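Local coordinates for putative uncharacterized protein (Ustilago maydis, PDB 4GNX), which is a subunit of replication protein A, seen in complex with single-stranded DNA and built around an OB-fold, and so probably takes part in protecting exposed strands, at residues B[57-62]-B[66-71]; B[14-19]-B[30-35]; B[88-93]-B[115-120]; B[39-44]-B[104-109]. One frame throughout, in Å; residues are numbered along the deposited sequence.

Interaction 1 (B[57-62]-B[66-71]). With nucleotides of chain G.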
# COMPACT_ATOMS: atom_id res chain seq x y z
N TYR B 57 -16.01 -25.49 11.50
CA TYR B 57 -16.80 -24.50 10.76
C TYR B 57 -16.74 -24.84 9.29
O TYR B 57 -15.68 -25.20 8.77
CB TYR B 57 -16.24 -23.10 10.93
CG TYR B 57 -16.11 -22.68 12.36
CD1 TYR B 57 -14.91 -22.89 13.06
CD2 TYR B 57 -17.18 -22.09 13.04
CE1 TYR B 57 -14.78 -22.52 14.39
CE2 TYR B 57 -17.07 -21.71 14.38
CZ TYR B 57 -15.86 -21.92 15.05
OH TYR B 57 -15.70 -21.55 16.37
N SER B 58 -17.88 -24.71 8.61
CA SER B 58 -17.87 -24.79 7.16
C SER B 58 -17.81 -23.38 6.70
O SER B 58 -18.57 -22.53 7.14
CB SER B 58 -19.11 -25.45 6.62
OG SER B 58 -19.08 -25.40 5.21
N VAL B 59 -16.90 -23.11 5.80
CA VAL B 59 -16.57 -21.75 5.52
C VAL B 59 -16.43 -21.53 4.00
O VAL B 59 -15.92 -22.38 3.26
CB VAL B 59 -15.31 -21.38 6.32
CG1 VAL B 59 -14.20 -20.80 5.45
CG2 VAL B 59 -15.68 -20.52 7.52
N GLU B 60 -16.91 -20.38 3.57
CA GLU B 60 -17.10 -20.10 2.15
C GLU B 60 -16.92 -18.59 1.87
O GLU B 60 -17.46 -17.75 2.62
CB GLU B 60 -18.50 -20.63 1.76
CG GLU B 60 -19.01 -20.15 0.42
CD GLU B 60 -19.78 -18.86 0.53
OE1 GLU B 60 -20.68 -18.79 1.41
OE2 GLU B 60 -19.51 -17.91 -0.25
N ASP B 61 -16.15 -18.27 0.82
CA ASP B 61 -15.81 -16.89 0.43
C ASP B 61 -16.12 -16.58 -1.04
O ASP B 61 -15.40 -15.82 -1.68
CB ASP B 61 -14.32 -16.66 0.65
CG ASP B 61 -13.43 -17.43 -0.36
OD1 ASP B 61 -13.99 -18.22 -1.17
OD2 ASP B 61 -12.18 -17.25 -0.36
N GLY B 62 -17.15 -17.20 -1.59
CA GLY B 62 -17.53 -16.94 -2.96
C GLY B 62 -16.61 -17.55 -4.00
O GLY B 62 -16.89 -17.48 -5.20
N ILE B 66 -14.40 -24.54 2.38
CA ILE B 66 -13.45 -25.39 3.08
C ILE B 66 -13.80 -25.48 4.55
O ILE B 66 -14.53 -24.63 5.06
CB ILE B 66 -11.99 -24.92 2.89
CG1 ILE B 66 -11.04 -26.03 3.32
CG2 ILE B 66 -11.73 -23.62 3.64
CD1 ILE B 66 -9.63 -25.83 2.83
N GLU B 67 -13.33 -26.56 5.20
CA GLU B 67 -13.48 -26.74 6.63
C GLU B 67 -12.33 -26.10 7.34
O GLU B 67 -11.18 -26.27 6.95
CB GLU B 67 -13.50 -28.21 7.02
CG GLU B 67 -14.86 -28.73 7.38
CD GLU B 67 -15.57 -29.35 6.19
OE1 GLU B 67 -15.26 -30.53 5.86
OE2 GLU B 67 -16.42 -28.66 5.58
N VAL B 68 -12.65 -25.35 8.39
CA VAL B 68 -11.63 -24.92 9.34
C VAL B 68 -11.97 -25.40 10.75
O VAL B 68 -13.03 -25.09 11.29
CB VAL B 68 -11.31 -23.40 9.24
CG1 VAL B 68 -12.39 -22.65 8.46
CG2 VAL B 68 -11.03 -22.80 10.61
N ARG B 69 -11.09 -26.21 11.32
CA ARG B 69 -11.32 -26.65 12.67
C ARG B 69 -10.32 -26.01 13.60
O ARG B 69 -9.12 -25.94 13.30
CB ARG B 69 -11.33 -28.17 12.79
CG ARG B 69 -10.19 -28.89 12.12
CD ARG B 69 -10.37 -30.40 12.27
NE ARG B 69 -11.63 -30.87 11.68
CZ ARG B 69 -11.85 -31.02 10.38
NH1 ARG B 69 -10.89 -30.73 9.50
NH2 ARG B 69 -13.02 -31.46 9.95
N GLN B 70 -10.86 -25.49 14.71
CA GLN B 70 -10.04 -24.86 15.73
C GLN B 70 -10.16 -25.65 17.01
O GLN B 70 -11.21 -26.23 17.29
CB GLN B 70 -10.39 -23.38 15.90
CG GLN B 70 -11.58 -23.06 16.78
CD GLN B 70 -11.71 -21.57 17.05
OE1 GLN B 70 -12.81 -21.07 17.35
NE2 GLN B 70 -10.59 -20.85 16.96
N TRP B 71 -9.09 -25.66 17.78
CA TRP B 71 -8.94 -26.63 18.85
C TRP B 71 -9.23 -26.06 20.21
O TRP B 71 -8.93 -24.91 20.50
CB TRP B 71 -7.56 -27.29 18.76
CG TRP B 71 -7.40 -27.94 17.40
CD1 TRP B 71 -6.96 -27.35 16.21
CD2 TRP B 71 -7.74 -29.32 17.03
NE1 TRP B 71 -6.98 -28.25 15.17
CE2 TRP B 71 -7.44 -29.45 15.60
CE3 TRP B 71 -8.23 -30.42 17.73
CZ2 TRP B 71 -7.63 -30.64 14.91
CZ3 TRP B 71 -8.43 -31.62 17.03
CH2 TRP B 71 -8.13 -31.72 15.65
P DT G 23 -4.51 -31.55 19.88
OP1 DT G 23 -5.13 -30.52 19.00
OP2 DT G 23 -4.73 -31.49 21.35
O5' DT G 23 -4.99 -32.99 19.38
C5' DT G 23 -5.95 -33.13 18.31
C4' DT G 23 -5.55 -34.26 17.40
O4' DT G 23 -4.39 -33.87 16.63
C3' DT G 23 -5.17 -35.56 18.12
O3' DT G 23 -6.30 -36.44 18.12
C2' DT G 23 -4.05 -36.14 17.27
C1' DT G 23 -3.49 -34.96 16.48
N1 DT G 23 -2.15 -34.49 16.91
C2 DT G 23 -1.55 -33.48 16.20
O2 DT G 23 -2.06 -32.96 15.22
N3 DT G 23 -0.31 -33.10 16.67
C4 DT G 23 0.36 -33.63 17.76
O4 DT G 23 1.47 -33.19 18.07
C5 DT G 23 -0.33 -34.68 18.46
C7 DT G 23 0.31 -35.31 19.66
C6 DT G 23 -1.54 -35.06 18.01
P DT G 25 -12.51 -37.57 15.52
OP1 DT G 25 -12.48 -36.57 16.62
OP2 DT G 25 -13.48 -38.70 15.60
O5' DT G 25 -12.80 -36.76 14.18
C5' DT G 25 -13.39 -37.38 13.02
C4' DT G 25 -13.04 -36.56 11.80
O4' DT G 25 -11.65 -36.18 11.88
C3' DT G 25 -13.17 -37.29 10.46
O3' DT G 25 -14.45 -37.03 9.87
C2' DT G 25 -12.06 -36.69 9.61
C1' DT G 25 -11.20 -35.87 10.58
N1 DT G 25 -9.74 -36.14 10.52
C2 DT G 25 -8.88 -35.08 10.75
O2 DT G 25 -9.26 -33.95 11.02
N3 DT G 25 -7.55 -35.40 10.66
C4 DT G 25 -7.00 -36.64 10.37
O4 DT G 25 -5.78 -36.78 10.32
C5 DT G 25 -7.96 -37.70 10.14
C7 DT G 25 -7.46 -39.07 9.82
C6 DT G 25 -9.26 -37.40 10.22
P DT G 24 -7.15 -36.76 19.45
OP1 DT G 24 -7.49 -35.47 20.11
OP2 DT G 24 -6.40 -37.80 20.21
O5' DT G 24 -8.52 -37.41 18.96
C5' DT G 24 -8.67 -37.95 17.63
C4' DT G 24 -9.42 -36.97 16.75
O4' DT G 24 -8.58 -35.82 16.49
C3' DT G 24 -9.80 -37.50 15.37
O3' DT G 24 -11.05 -38.21 15.38
C2' DT G 24 -9.82 -36.25 14.52
C1' DT G 24 -8.70 -35.41 15.13
N1 DT G 24 -7.38 -35.56 14.48
C2 DT G 24 -6.96 -34.56 13.64
O2 DT G 24 -7.62 -33.55 13.42
N3 DT G 24 -5.73 -34.77 13.06
C4 DT G 24 -4.90 -35.86 13.24
O4 DT G 24 -3.82 -35.91 12.65
C5 DT G 24 -5.41 -36.88 14.12
C7 DT G 24 -4.58 -38.11 14.37
C6 DT G 24 -6.61 -36.69 14.69
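Tyr57 donates a hydrogen bond through its OH to OE1 of Gln70, 3.1 Å away, at one end of an antiparallel hairpin. Gln70 brings its amide there with CG between its backbone N and carbonyl carbon (chi1 82°) and the rest of the chain stretched out. Ring and amide planes stand 69° apart, and the oxygen sits at the ring's edge. Along the backbone, Tyr57 pairs with Val68 through two hydrogen bonds, the N of Tyr57 lying 3.0 Å from the O of Val68. Val59 pairs with Ile66 in the same way. On this face Val59 CB lies 3.8 Å from Val68 CG1, and Met111 adds to the same apolar layer. Ser58 and Glu67, a non-hydrogen-bonded pair, use the other face, where Glu67 CG passes the carbonyl of Tyr57. Beyond the pairing, the poorly ordered Trp71 has OP1 of DT23 of chain G over one ring face, while O2 of DT25 of chain G lies over one face of the Arg69 guanidinium. In this OB-fold hairpin the apolar face of Val59, Ile66 and Val68 thus also carries a buried tyrosine whose hydroxyl is satisfied by Gln70, and the same end turns Arg69 and Trp71 to the DNA.

Interaction 2 (B[14-19]-B[30-35])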
# COMPACT_ATOMS: atom_id res chain seq x y z
N ILE B 14 -9.89 -19.18 -0.88
CA ILE B 14 -10.13 -20.58 -0.70
C ILE B 14 -9.79 -21.32 -1.98
O ILE B 14 -9.23 -22.44 -1.91
CB ILE B 14 -11.57 -20.84 -0.22
CG1 ILE B 14 -11.72 -20.25 1.21
CG2 ILE B 14 -11.89 -22.34 -0.29
CD1 ILE B 14 -13.13 -20.24 1.75
N ARG B 15 -10.05 -20.70 -3.14
CA ARG B 15 -9.71 -21.33 -4.42
C ARG B 15 -8.23 -21.68 -4.55
O ARG B 15 -7.88 -22.79 -5.03
CB ARG B 15 -10.07 -20.45 -5.58
CG ARG B 15 -10.11 -21.18 -6.90
CD ARG B 15 -11.53 -21.67 -7.13
NE ARG B 15 -11.68 -23.11 -6.96
CZ ARG B 15 -12.82 -23.73 -6.68
NH1 ARG B 15 -13.95 -23.06 -6.50
NH2 ARG B 15 -12.81 -25.05 -6.57
N GLN B 16 -7.37 -20.73 -4.16
CA GLN B 16 -5.93 -20.97 -4.15
C GLN B 16 -5.58 -22.08 -3.19
O GLN B 16 -4.80 -22.97 -3.53
CB GLN B 16 -5.14 -19.73 -3.80
CG GLN B 16 -5.04 -18.67 -4.89
CD GLN B 16 -4.48 -17.37 -4.32
OE1 GLN B 16 -5.01 -16.82 -3.33
NE2 GLN B 16 -3.40 -16.89 -4.92
N ILE B 17 -6.18 -22.05 -2.00
CA ILE B 17 -6.00 -23.20 -1.11
C ILE B 17 -6.32 -24.49 -1.85
O ILE B 17 -5.51 -25.41 -1.86
CB ILE B 17 -6.82 -23.07 0.18
CG1 ILE B 17 -6.42 -21.78 0.91
CG2 ILE B 17 -6.57 -24.26 1.07
CD1 ILE B 17 -7.33 -21.41 2.04
N LEU B 18 -7.47 -24.54 -2.53
CA LEU B 18 -7.88 -25.74 -3.26
C LEU B 18 -6.99 -26.09 -4.46
O LEU B 18 -6.94 -27.26 -4.88
CB LEU B 18 -9.34 -25.60 -3.71
CG LEU B 18 -10.41 -25.52 -2.62
CD1 LEU B 18 -11.77 -25.15 -3.20
CD2 LEU B 18 -10.51 -26.79 -1.79
N ASN B 19 -6.32 -25.10 -5.03
CA ASN B 19 -5.48 -25.39 -6.18
C ASN B 19 -4.04 -25.60 -5.85
O ASN B 19 -3.25 -25.87 -6.74
CB ASN B 19 -5.61 -24.30 -7.23
CG ASN B 19 -6.92 -24.36 -7.94
OD1 ASN B 19 -7.49 -25.44 -8.14
ND2 ASN B 19 -7.43 -23.20 -8.32
N ILE B 30 2.44 -26.30 -2.03
CA ILE B 30 3.09 -25.31 -2.87
C ILE B 30 2.05 -24.49 -3.61
O ILE B 30 1.24 -25.05 -4.33
CB ILE B 30 4.09 -25.95 -3.83
CG1 ILE B 30 5.26 -26.50 -3.03
CG2 ILE B 30 4.60 -24.94 -4.85
CD1 ILE B 30 6.12 -27.51 -3.76
N LEU B 31 2.07 -23.18 -3.42
CA LEU B 31 1.23 -22.29 -4.19
C LEU B 31 2.09 -21.26 -4.89
O LEU B 31 2.94 -20.62 -4.26
CB LEU B 31 0.18 -21.63 -3.31
CG LEU B 31 -0.91 -20.88 -4.07
CD1 LEU B 31 -2.01 -21.85 -4.47
CD2 LEU B 31 -1.51 -19.75 -3.25
N ASP B 32 1.85 -21.11 -6.19
CA ASP B 32 2.62 -20.22 -7.06
C ASP B 32 4.13 -20.42 -6.88
O ASP B 32 4.89 -19.46 -6.78
CB ASP B 32 2.22 -18.74 -6.84
CG ASP B 32 0.71 -18.48 -7.01
OD1 ASP B 32 0.01 -19.25 -7.71
OD2 ASP B 32 0.22 -17.48 -6.43
N GLY B 33 4.57 -21.67 -6.84
CA GLY B 33 5.99 -21.97 -6.70
C GLY B 33 6.59 -21.46 -5.39
O GLY B 33 7.76 -21.07 -5.34
N ALA B 34 5.78 -21.45 -4.33
CA ALA B 34 6.25 -21.06 -3.02
C ALA B 34 5.58 -21.89 -1.95
O ALA B 34 4.41 -22.25 -2.09
CB ALA B 34 6.01 -19.58 -2.79
N GLU B 35 6.34 -22.20 -0.91
CA GLU B 35 5.84 -22.93 0.23
C GLU B 35 4.61 -22.24 0.79
O GLU B 35 4.58 -21.01 0.91
CB GLU B 35 6.94 -23.00 1.28
CG GLU B 35 6.93 -24.25 2.16
CD GLU B 35 6.46 -24.01 3.59
OE1 GLU B 35 5.69 -23.04 3.84
OE2 GLU B 35 6.87 -24.80 4.48
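Leu31 reaches from a small hairpin to helix 14-19 and meets Gln16 almost at a right angle. The apolar part comes first: the single methyl CD2 of Leu31 lies across the extended Gln16 chain, 3.7 Å from Gln16 CB and close to CG, CD and NE2 as well, while CD1 rests beside the backbone O of Gln16. Leu31 places both methyls there by turning CG opposite its own backbone N (chi1 -169°). Ala20 touches the same leucine.

The polar part is slight. Gln16 NE2 and Asp32 OD2 are 4.0 Å apart, with amide and carboxylate planes at 47°, and no hydrogen bond joins them. The firmer partner of the glutamine is Thr13, whose N is bound by OE1 at the start of the helix. His131 of the C-terminal helix packs on both Gln16 and Asp32.

The remaining bonds are internal. A type I' turn from Leu31 to Ala34 closes the hairpin, the N of Leu31 lying 2.8 Å from the O of Ala34. On another face of the helix, Ile14 and Ile17 pack against Phe41 and Ile66 in the OB-fold barrel. The contact thus ties the 30-35 hairpin to the helix that packs on the barrel, by van der Waals contact alone within the two segments.

Interaction 3 (B[88-93]-B[115-120])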
# COMPACT_ATOMS: atom_id res chain seq x y z
N ASN B 88 -23.53 -17.38 8.85
CA ASN B 88 -23.84 -16.24 8.01
C ASN B 88 -23.14 -14.94 8.46
O ASN B 88 -23.68 -13.83 8.35
CB ASN B 88 -25.36 -16.09 7.90
CG ASN B 88 -25.77 -15.19 6.76
OD1 ASN B 88 -25.19 -15.21 5.66
ND2 ASN B 88 -26.80 -14.38 7.01
N VAL B 89 -21.89 -15.10 8.92
CA VAL B 89 -21.09 -14.02 9.51
C VAL B 89 -19.68 -14.02 8.90
O VAL B 89 -19.05 -15.08 8.77
CB VAL B 89 -21.00 -14.20 11.07
CG1 VAL B 89 -19.75 -13.56 11.63
CG2 VAL B 89 -22.24 -13.67 11.77
N TYR B 90 -19.17 -12.86 8.51
CA TYR B 90 -17.80 -12.81 8.03
C TYR B 90 -16.77 -12.97 9.14
O TYR B 90 -16.97 -12.50 10.27
CB TYR B 90 -17.54 -11.56 7.22
CG TYR B 90 -17.88 -11.73 5.75
CD1 TYR B 90 -19.09 -11.26 5.25
CD2 TYR B 90 -16.99 -12.34 4.86
CE1 TYR B 90 -19.39 -11.40 3.92
CE2 TYR B 90 -17.29 -12.48 3.51
CZ TYR B 90 -18.50 -12.03 3.05
OH TYR B 90 -18.84 -12.17 1.73
N VAL B 91 -15.68 -13.66 8.83
CA VAL B 91 -14.61 -13.87 9.79
C VAL B 91 -13.24 -13.84 9.13
O VAL B 91 -13.09 -14.21 7.95
CB VAL B 91 -14.73 -15.23 10.48
CG1 VAL B 91 -16.05 -15.35 11.21
CG2 VAL B 91 -14.56 -16.33 9.45
N ARG B 92 -12.25 -13.41 9.92
CA ARG B 92 -10.85 -13.44 9.53
C ARG B 92 -10.31 -14.78 10.06
O ARG B 92 -10.48 -15.10 11.24
CB ARG B 92 -10.11 -12.20 10.11
CG ARG B 92 -8.67 -11.86 9.68
CD ARG B 92 -8.18 -12.61 8.47
NE ARG B 92 -7.37 -11.91 7.45
CZ ARG B 92 -7.63 -10.72 6.92
NH1 ARG B 92 -8.63 -10.00 7.38
NH2 ARG B 92 -6.86 -10.24 5.93
N VAL B 93 -9.71 -15.56 9.19
CA VAL B 93 -9.18 -16.86 9.60
C VAL B 93 -7.66 -16.85 9.52
O VAL B 93 -7.10 -16.45 8.50
CB VAL B 93 -9.73 -17.99 8.71
CG1 VAL B 93 -9.06 -19.33 9.04
CG2 VAL B 93 -11.25 -18.09 8.88
N ILE B 115 -14.08 -6.89 11.15
CA ILE B 115 -14.21 -5.55 11.73
C ILE B 115 -15.34 -4.75 11.05
O ILE B 115 -16.33 -4.35 11.70
CB ILE B 115 -12.85 -4.76 11.70
CG1 ILE B 115 -11.68 -5.61 12.24
CG2 ILE B 115 -12.96 -3.45 12.49
CD1 ILE B 115 -10.37 -4.87 12.45
N ASP B 116 -15.14 -4.51 9.75
CA ASP B 116 -16.11 -3.88 8.87
C ASP B 116 -16.02 -4.61 7.52
O ASP B 116 -15.10 -5.41 7.29
CB ASP B 116 -15.79 -2.39 8.72
CG ASP B 116 -14.41 -2.11 8.13
OD1 ASP B 116 -14.05 -0.93 7.89
OD2 ASP B 116 -13.66 -3.07 7.89
N TYR B 117 -16.98 -4.35 6.65
CA TYR B 117 -17.03 -5.00 5.34
C TYR B 117 -15.84 -4.65 4.46
O TYR B 117 -15.40 -5.48 3.66
CB TYR B 117 -18.32 -4.66 4.61
CG TYR B 117 -18.50 -5.47 3.39
CD1 TYR B 117 -18.87 -6.81 3.48
CD2 TYR B 117 -18.24 -4.94 2.14
CE1 TYR B 117 -19.01 -7.59 2.36
CE2 TYR B 117 -18.38 -5.70 1.00
CZ TYR B 117 -18.77 -7.04 1.11
OH TYR B 117 -18.92 -7.85 -0.00
N ASN B 118 -15.31 -3.44 4.59
CA ASN B 118 -14.14 -3.05 3.84
C ASN B 118 -12.98 -4.01 4.02
O ASN B 118 -12.16 -4.15 3.12
CB ASN B 118 -13.68 -1.66 4.23
CG ASN B 118 -14.66 -0.59 3.82
OD1 ASN B 118 -14.93 -0.41 2.64
ND2 ASN B 118 -15.17 0.15 4.80
N GLU B 119 -12.88 -4.68 5.17
CA GLU B 119 -11.83 -5.65 5.33
C GLU B 119 -11.96 -6.81 4.34
O GLU B 119 -10.95 -7.27 3.77
CB GLU B 119 -11.80 -6.20 6.74
CG GLU B 119 -10.60 -7.11 6.98
CD GLU B 119 -10.46 -7.60 8.42
OE1 GLU B 119 -11.42 -7.46 9.23
OE2 GLU B 119 -9.38 -8.12 8.74
N VAL B 120 -13.19 -7.29 4.15
CA VAL B 120 -13.47 -8.32 3.16
C VAL B 120 -12.95 -7.89 1.78
O VAL B 120 -12.30 -8.67 1.05
CB VAL B 120 -14.97 -8.57 3.03
CG1 VAL B 120 -15.21 -9.77 2.13
CG2 VAL B 120 -15.62 -8.78 4.39
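Val120 sits over one face of the Tyr90 ring: its CG2 is 4.0 Å from the ring centroid and 18° off the normal, a CH-pi contact. Its other methyl, CG1, reaches the rim at CE2 of Tyr90, 3.7 Å away. Tyr117 comes to the same ring obliquely, and in return Tyr90 CE1 lies at the edge of the Tyr117 ring, 4.1 Å from its CE1. Val120 CB lies over one face of the Tyr117 ring, toward its rim. Tyr117 swings that way because its CG is opposite the backbone N (chi1 -171°). The two hydroxyls share one further partner, Glu62 of a neighbouring subunit, each bonded to a different carboxylate oxygen. The third flat group, the Arg92 guanidinium, has Glu119 at its edge, with the two planes 39° apart.

What meets here is a strand of the OB-fold barrel and the first turn of the C-terminal helix 117-135, in keeping with the trimer core of replication protein A, where the subunits assemble through such C-terminal helices. Asp116 is the N-cap, accepting from Glu119 N through OD2 at 3.3 Å, the donor lying above the carboxylate plane.

Glu119 is extended and points its OE2 at Arg92 NH1 in a salt bridge; the modelled 2.4 Å between them is too short to trust. Arg112 forms a second salt bridge to the same oxygen, so two positive groups would favour a charged glutamate. Arg92 is bent at chi2 and chi3, and its NE is hydrogen-bonded to Thr40 OG1. Phe429 of another neighbouring subunit packs on Glu119.

Interaction 4 (B[39-44]-B[104-109]). With nucleotides of chain G.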
# COMPACT_ATOMS: atom_id res chain seq x y z
N LEU B 39 -1.33 -19.20 6.62
CA LEU B 39 -2.10 -18.45 5.65
C LEU B 39 -3.27 -17.76 6.33
O LEU B 39 -3.66 -18.12 7.44
CB LEU B 39 -2.63 -19.38 4.57
CG LEU B 39 -3.55 -20.55 4.97
CD1 LEU B 39 -5.02 -20.14 4.97
CD2 LEU B 39 -3.36 -21.72 4.04
N THR B 40 -3.85 -16.78 5.66
CA THR B 40 -5.00 -16.08 6.19
C THR B 40 -6.04 -15.72 5.14
O THR B 40 -5.73 -15.47 3.97
CB THR B 40 -4.60 -14.80 6.93
OG1 THR B 40 -5.80 -14.17 7.41
CG2 THR B 40 -3.83 -13.81 6.00
N PHE B 41 -7.29 -15.66 5.57
CA PHE B 41 -8.37 -15.33 4.65
C PHE B 41 -9.66 -14.95 5.37
O PHE B 41 -9.81 -15.15 6.59
CB PHE B 41 -8.62 -16.48 3.66
CG PHE B 41 -9.16 -17.72 4.29
CD1 PHE B 41 -10.54 -17.92 4.38
CD2 PHE B 41 -8.31 -18.70 4.76
CE1 PHE B 41 -11.05 -19.07 4.95
CE2 PHE B 41 -8.83 -19.86 5.34
CZ PHE B 41 -10.20 -20.04 5.44
N VAL B 42 -10.60 -14.40 4.60
CA VAL B 42 -11.85 -13.91 5.15
C VAL B 42 -12.96 -14.67 4.46
O VAL B 42 -12.87 -14.94 3.27
CB VAL B 42 -11.99 -12.41 4.89
CG1 VAL B 42 -13.38 -11.93 5.29
CG2 VAL B 42 -10.92 -11.63 5.65
N ALA B 43 -13.98 -15.05 5.20
CA ALA B 43 -15.00 -15.96 4.68
C ALA B 43 -16.23 -15.90 5.56
O ALA B 43 -16.19 -15.29 6.64
CB ALA B 43 -14.46 -17.38 4.65
N VAL B 44 -17.30 -16.54 5.09
CA VAL B 44 -18.56 -16.60 5.81
C VAL B 44 -18.81 -18.00 6.36
O VAL B 44 -18.69 -19.01 5.64
CB VAL B 44 -19.73 -16.17 4.93
CG1 VAL B 44 -21.04 -16.15 5.72
CG2 VAL B 44 -19.46 -14.79 4.38
N ARG B 104 -8.63 -31.50 2.33
CA ARG B 104 -7.90 -30.34 2.76
C ARG B 104 -8.75 -29.52 3.69
O ARG B 104 -9.93 -29.27 3.43
CB ARG B 104 -7.57 -29.47 1.56
CG ARG B 104 -6.51 -30.03 0.67
CD ARG B 104 -6.31 -29.15 -0.54
NE ARG B 104 -5.37 -29.81 -1.44
CZ ARG B 104 -4.69 -29.19 -2.39
NH1 ARG B 104 -4.86 -27.89 -2.57
NH2 ARG B 104 -3.85 -29.86 -3.14
N SER B 105 -8.13 -29.08 4.77
CA SER B 105 -8.82 -28.19 5.68
C SER B 105 -7.82 -27.32 6.39
O SER B 105 -6.64 -27.66 6.46
CB SER B 105 -9.63 -28.98 6.70
OG SER B 105 -8.81 -29.99 7.25
N ILE B 106 -8.30 -26.21 6.91
CA ILE B 106 -7.47 -25.33 7.67
C ILE B 106 -7.47 -25.75 9.12
O ILE B 106 -8.53 -25.93 9.72
CB ILE B 106 -8.00 -23.90 7.58
CG1 ILE B 106 -8.01 -23.42 6.11
CG2 ILE B 106 -7.16 -22.98 8.45
CD1 ILE B 106 -6.78 -23.82 5.31
N SER B 107 -6.29 -25.92 9.68
CA SER B 107 -6.17 -26.05 11.13
C SER B 107 -5.89 -24.66 11.69
O SER B 107 -4.88 -24.04 11.34
CB SER B 107 -5.04 -27.00 11.49
OG SER B 107 -4.57 -26.67 12.77
N SER B 108 -6.79 -24.17 12.53
CA SER B 108 -6.78 -22.77 12.95
C SER B 108 -6.62 -22.58 14.44
O SER B 108 -7.05 -23.41 15.23
CB SER B 108 -8.07 -22.08 12.53
OG SER B 108 -8.20 -20.79 13.12
N GLY B 109 -6.01 -21.47 14.83
CA GLY B 109 -5.96 -21.08 16.23
C GLY B 109 -6.83 -19.86 16.41
O GLY B 109 -7.58 -19.75 17.38
P DT G 21 -1.77 -20.74 18.96
OP1 DT G 21 -2.40 -19.46 19.39
OP2 DT G 21 -1.06 -21.58 19.96
O5' DT G 21 -2.92 -21.62 18.30
C5' DT G 21 -3.75 -22.48 19.10
C4' DT G 21 -3.76 -23.89 18.54
O4' DT G 21 -3.90 -23.85 17.10
C3' DT G 21 -2.51 -24.72 18.84
O3' DT G 21 -2.85 -25.97 19.47
C2' DT G 21 -1.80 -24.83 17.50
C1' DT G 21 -2.88 -24.58 16.45
N1 DT G 21 -2.45 -23.81 15.26
C2 DT G 21 -2.24 -24.47 14.07
O2 DT G 21 -2.37 -25.68 13.95
N3 DT G 21 -1.86 -23.66 13.03
C4 DT G 21 -1.68 -22.29 13.05
O4 DT G 21 -1.33 -21.70 12.03
C5 DT G 21 -1.93 -21.66 14.33
C7 DT G 21 -1.76 -20.18 14.45
C6 DT G 21 -2.30 -22.44 15.35
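Phe41 and Ile106 come together inside the OB-fold barrel, from strands that are not paired with each other: the nearest CA atoms, those of Leu39 and Ile106, are 9.0 Å apart. Side chains bridge that interior. The tighter part is at the edge of the Phe41 ring, where CE2 lies 3.7 Å from Ile106 CG1 as the two side chains slide past one another in opposite directions. The ring is thrust into the barrel by its first torsion, CG standing between backbone N and carbonyl carbon (chi1 67°). Leu39 CD1 and Ala43 CB, from the same strand, lie in the ring's plane at its edge. Ile14 and Ile17 of helix 14-19 pack on Phe41, and Ile17 also reaches Ile106, so the helix fills in the end of this core.

The looser part is the meeting of Leu39 and Ile106, which approach tip to tip with only their CD1 methyls in contact, 4.1 Å apart. No polar atom takes part in either half.

Ile106 turns inward, and the next residue along its strand turns to the opposite face, where the DNA runs. Trp71 touches Ser107 there, and the sugar of DT21 in chain G lies beside the poorly ordered Gly109. With its OG swung opposite the backbone N (chi1 155°), Ser107 donates a hydrogen bond to the thymine, OG to O2 of DT21 at 2.7 Å.

Interaction 4 lies at the heart of the OB-fold, with interaction 1 about 6 Å away, centre to centre; strands 54-60 and 38-50 are neighbours in the sheet, as are 65-71 and 103-108, where Glu67 O probably accepts from Ile106 N. Interaction 3, about 13 Å from interaction 4 between centres, leads from strand 90-100 to the C-terminal helix, while interaction 2 is on the other side of the chain's centre, about 22 Å from interaction 3. Along the sequence interaction 2 closes first, interaction 1 falls wholly between the segments of interaction 4, and interactions 3 and 4 alternate. Asp61 OD2 and Ile14 N link interactions 1 and 2. One barrel thus meets DNA through interactions 1 and 4 and neighbouring subunits around interaction 3, among other places.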